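Local atomic coordinates of CysE, serine acetyltransferase (Brucella abortus, PDB entry 4HZD), a protein that probably catalyses the transfer of an acetyl group from acetyl-coenzyme A to L-serine, yielding O-acetylserine for cysteine biosynthesis. Residues A[171-180]-A[185-193]. Sequence-based numbering, arbitrary orientation.
Sequences GLVVGETAVV and SILHGVTLG. With COA (coenzyme A), chain C.
Val173 and Thr191 sit side by side on neighbouring parallel strands, a worked example of how successive coils of a left-handed beta-helix stack. Three backbone hydrogen bonds join the coils: Val173 N to Val190 O (2.9 Å), Leu192 N to Val173 O (2.8 Å) and Gly175 N to Leu192 O (2.9 Å). Leu172 CA lies 3.3 Å from Val190 O in a CA-H...O contact, a second partner for this oxygen.

Inside the coil the side chains that meet are aliphatic. Leu172 CD1 reaches Ile186 CG2 at 3.9 Å because chi1 (-179°) swings CG beside the carbonyl carbon; the two side chains cross at about a right angle, and the same methyl touches Val190 CB and O. Leu192 CD1 meets Val180 CG2 at 3.8 Å and lies alongside Val174 CG2, while its CB faces Ala178. Leu166 and Ile212, from coils to either side, extend this core.

Val173 and Thr191 turn to the other face, where the coenzyme A thiol ends: S1P is 3.7 Å from Thr191 CG2 and 3.8 Å from Gly193 CA. Thr191 OG1 is hydrogen-bonded to His188 NE2 of a neighbouring subunit, which also packs on Val173. The strands thus turn Val174 and Leu192 into a shared hydrocarbon interior, and Val173 and Thr191 toward a subunit interface where the thiol rests against a methyl and a glycine, consistent with a place for acetyl transfer.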
loop_
_atom_site.group_PDB
_atom_site.type_symbol
_atom_site.label_atom_id
_atom_site.label_comp_id
_atom_site.label_asym_id
_atom_site.label_seq_id
_atom_site.Cartn_x
_atom_site.Cartn_y
_atom_site.Cartn_z
ATOM N N GLY A 171 -3.381 15.600 21.257
ATOM C CA GLY A 171 -3.207 17.057 21.368
ATOM C C GLY A 171 -2.016 17.430 22.253
ATOM O O GLY A 171 -1.761 18.597 22.479
ATOM N N LEU A 172 -1.312 16.425 22.770
ATOM C CA LEU A 172 -0.112 16.671 23.534
ATOM C C LEU A 172 0.952 17.411 22.759
ATOM O O LEU A 172 1.310 17.028 21.648
ATOM C CB LEU A 172 0.481 15.365 24.102
ATOM C CG LEU A 172 1.752 15.469 24.966
ATOM C CD1 LEU A 172 1.472 16.130 26.321
ATOM C CD2 LEU A 172 2.353 14.092 25.190
ATOM N N VAL A 173 1.453 18.473 23.382
ATOM C CA VAL A 173 2.597 19.218 22.899
ATOM C C VAL A 173 3.648 19.362 24.029
ATOM O O VAL A 173 3.364 19.847 25.145
ATOM C CB VAL A 173 2.207 20.621 22.349
ATOM C CG1 VAL A 173 3.445 21.398 21.945
ATOM C CG2 VAL A 173 1.236 20.552 21.170
ATOM N N VAL A 174 4.878 18.964 23.725
ATOM C CA VAL A 174 5.985 19.078 24.656
ATOM C C VAL A 174 7.161 19.755 23.951
ATOM O O VAL A 174 7.692 19.247 22.936
ATOM C CB VAL A 174 6.399 17.696 25.192
ATOM C CG1 VAL A 174 7.609 17.758 26.136
ATOM C CG2 VAL A 174 5.193 17.022 25.833
ATOM N N GLY A 175 7.576 20.877 24.524
ATOM C CA GLY A 175 8.649 21.673 23.979
ATOM C C GLY A 175 10.047 21.113 24.165
ATOM O O GLY A 175 10.303 20.226 24.978
ATOM N N GLU A 176 10.948 21.670 23.380
ATOM C CA GLU A 176 12.337 21.276 23.302
ATOM C C GLU A 176 13.088 21.172 24.628
ATOM O O GLU A 176 13.904 20.255 24.795
ATOM C CB GLU A 176 13.043 22.268 22.358
ATOM C CG GLU A 176 14.540 22.103 22.294
ATOM C CD GLU A 176 15.194 23.203 21.481
ATOM O OE1 GLU A 176 14.559 24.260 21.300
ATOM O OE2 GLU A 176 16.331 22.983 21.025
ATOM N N THR A 177 12.826 22.096 25.568
ATOM C CA THR A 177 13.553 22.100 26.832
ATOM C C THR A 177 12.730 21.605 28.020
ATOM O O THR A 177 13.105 21.823 29.193
ATOM C CB THR A 177 14.124 23.491 27.158
ATOM O OG1 THR A 177 13.041 24.385 27.462
ATOM C CG2 THR A 177 14.956 24.008 25.953
ATOM N N ALA A 178 11.594 20.974 27.730
ATOM C CA ALA A 178 10.808 20.302 28.804
ATOM C C ALA A 178 11.519 19.092 29.383
ATOM O O ALA A 178 12.245 18.347 28.665
ATOM C CB ALA A 178 9.432 19.886 28.309
ATOM N N VAL A 179 11.283 18.901 30.684
ATOM C CA VAL A 179 11.744 17.735 31.425
ATOM C C VAL A 179 10.548 17.148 32.186
ATOM O O VAL A 179 9.848 17.855 32.909
ATOM C CB VAL A 179 12.886 18.030 32.409
ATOM C CG1 VAL A 179 13.312 16.740 33.085
ATOM C CG2 VAL A 179 14.081 18.663 31.697
ATOM N N VAL A 180 10.294 15.864 31.960
ATOM C CA VAL A 180 9.325 15.133 32.743
ATOM C C VAL A 180 10.064 14.020 33.487
ATOM O O VAL A 180 10.722 13.187 32.865
ATOM C CB VAL A 180 8.214 14.520 31.844
ATOM C CG1 VAL A 180 7.162 13.818 32.689
ATOM C CG2 VAL A 180 7.578 15.578 30.979
ATOM N N SER A 185 1.659 11.076 35.225
ATOM C CA SER A 185 0.513 10.806 34.354
ATOM C C SER A 185 0.087 12.085 33.667
ATOM O O SER A 185 -0.099 13.135 34.321
ATOM C CB SER A 185 -0.666 10.210 35.123
ATOM O OG SER A 185 -0.279 8.974 35.701
ATOM N N ILE A 186 -0.049 12.022 32.337
ATOM C CA ILE A 186 -0.425 13.189 31.534
ATOM C C ILE A 186 -1.641 12.855 30.648
ATOM O O ILE A 186 -1.662 11.834 29.950
ATOM C CB ILE A 186 0.749 13.708 30.657
ATOM C CG1 ILE A 186 2.038 13.934 31.479
ATOM C CG2 ILE A 186 0.361 14.984 29.891
ATOM C CD1 ILE A 186 3.208 14.442 30.660
ATOM N N LEU A 187 -2.650 13.713 30.662
ATOM C CA LEU A 187 -3.822 13.465 29.827
ATOM C C LEU A 187 -3.748 14.136 28.444
ATOM O O LEU A 187 -2.760 14.762 28.134
ATOM C CB LEU A 187 -5.117 13.750 30.622
ATOM C CG LEU A 187 -5.419 12.348 31.222
ATOM C CD1 LEU A 187 -4.970 12.173 32.662
ATOM C CD2 LEU A 187 -6.847 11.895 30.971
ATOM N N HIS A 188 -4.766 13.949 27.605
ATOM C CA HIS A 188 -4.865 14.636 26.290
ATOM C C HIS A 188 -5.085 16.130 26.461
ATOM O O HIS A 188 -5.562 16.590 27.520
ATOM C CB HIS A 188 -6.050 14.097 25.505
ATOM C CG HIS A 188 -7.350 14.184 26.269
ATOM N ND1 HIS A 188 -7.594 13.425 27.360
ATOM C CD2 HIS A 188 -8.478 14.990 26.085
ATOM C CE1 HIS A 188 -8.821 13.707 27.842
ATOM N NE2 HIS A 188 -9.361 14.680 27.068
ATOM N N GLY A 189 -4.736 16.867 25.413
ATOM C CA GLY A 189 -4.888 18.332 25.330
ATOM C C GLY A 189 -3.880 19.084 26.200
ATOM O O GLY A 189 -4.072 20.247 26.498
ATOM N N VAL A 190 -2.813 18.411 26.598
ATOM C CA VAL A 190 -1.824 19.016 27.510
ATOM C C VAL A 190 -0.671 19.663 26.746
ATOM O O VAL A 190 -0.140 19.070 25.790
ATOM C CB VAL A 190 -1.323 18.030 28.571
ATOM C CG1 VAL A 190 -0.081 18.592 29.281
ATOM C CG2 VAL A 190 -2.441 17.775 29.590
ATOM N N THR A 191 -0.340 20.898 27.131
ATOM C CA THR A 191 0.842 21.602 26.599
ATOM C C THR A 191 1.860 21.787 27.729
ATOM O O THR A 191 1.568 22.390 28.810
ATOM C CB THR A 191 0.503 22.981 26.002
ATOM O OG1 THR A 191 -0.471 22.862 24.960
ATOM C CG2 THR A 191 1.748 23.645 25.380
ATOM N N LEU A 192 3.051 21.266 27.488
ATOM C CA LEU A 192 4.222 21.674 28.236
ATOM C C LEU A 192 5.000 22.594 27.332
ATOM O O LEU A 192 5.833 22.158 26.527
ATOM C CB LEU A 192 5.041 20.469 28.680
ATOM C CG LEU A 192 4.183 19.424 29.384
ATOM C CD1 LEU A 192 5.125 18.293 29.793
ATOM C CD2 LEU A 192 3.489 20.011 30.611
ATOM N N GLY A 193 4.644 23.874 27.393
ATOM C CA GLY A 193 5.088 24.816 26.369
ATOM C C GLY A 193 5.774 26.068 26.892
ATOM O O GLY A 193 6.195 26.115 28.063
HETATM N N1A COA C . -4.551 32.924 31.136
HETATM C C2A COA C . -5.001 33.700 32.147
HETATM N N3A COA C . -4.338 34.787 32.597
HETATM C C4A COA C . -3.141 35.148 32.052
HETATM C C5A COA C . -2.574 34.344 30.956
HETATM C C6A COA C . -3.373 33.170 30.507
HETATM N N6A COA C . -2.950 32.361 29.501
HETATM N N7A COA C . -1.404 34.936 30.623
HETATM C C8A COA C . -1.235 36.021 31.428
HETATM N N9A COA C . -2.274 36.137 32.278
HETATM C C1B COA C . -2.488 37.169 33.328
HETATM C C2B COA C . -1.526 37.007 34.496
HETATM O O2B COA C . -2.000 36.035 35.428
HETATM C C3B COA C . -1.499 38.407 35.078
HETATM O O3B COA C . -2.566 38.575 36.034
HETATM P P3B COA C . -2.358 39.320 37.463
HETATM O O7A COA C . -1.670 40.612 37.061
HETATM O O8A COA C . -1.505 38.370 38.281
HETATM O O9A COA C . -3.757 39.479 38.029
HETATM C C4B COA C . -1.710 39.313 33.859
HETATM O O4B COA C . -2.310 38.502 32.839
HETATM C C5B COA C . -0.403 39.893 33.324
HETATM O O5B COA C . 0.448 38.827 32.891
HETATM P P1A COA C . 1.729 39.065 31.936
HETATM O O1A COA C . 2.451 37.738 31.831
HETATM O O2A COA C . 2.470 40.293 32.430
HETATM O O3A COA C . 1.035 39.427 30.513
HETATM P P2A COA C . 1.701 39.160 29.060
HETATM O O4A COA C . 3.194 39.331 29.197
HETATM O O5A COA C . 0.957 39.974 28.022
HETATM O O6A COA C . 1.382 37.591 28.795
HETATM C CBP COA C . 0.833 35.960 27.007
HETATM C CCP COA C . 1.882 36.872 27.655
HETATM C CDP COA C . -0.518 36.167 27.675
HETATM C CEP COA C . 0.736 36.367 25.534
HETATM C CAP COA C . 1.304 34.487 27.161
HETATM O OAP COA C . 1.540 34.133 28.542
HETATM C C9P COA C . 0.383 33.445 26.554
HETATM O O9P COA C . -0.366 32.768 27.256
HETATM N N8P COA C . 0.456 33.321 25.227
HETATM C C7P COA C . 0.343 32.062 24.524
HETATM C C6P COA C . 1.679 31.340 24.373
HETATM C C5P COA C . 1.432 29.894 23.998
HETATM O O5P COA C . 0.305 29.517 23.705
HETATM N N4P COA C . 2.519 29.102 24.017
HETATM C C3P COA C . 2.530 27.654 23.879
HETATM C C2P COA C . 3.923 27.146 23.511
HETATM S S1P COA C . 3.791 25.456 22.885
#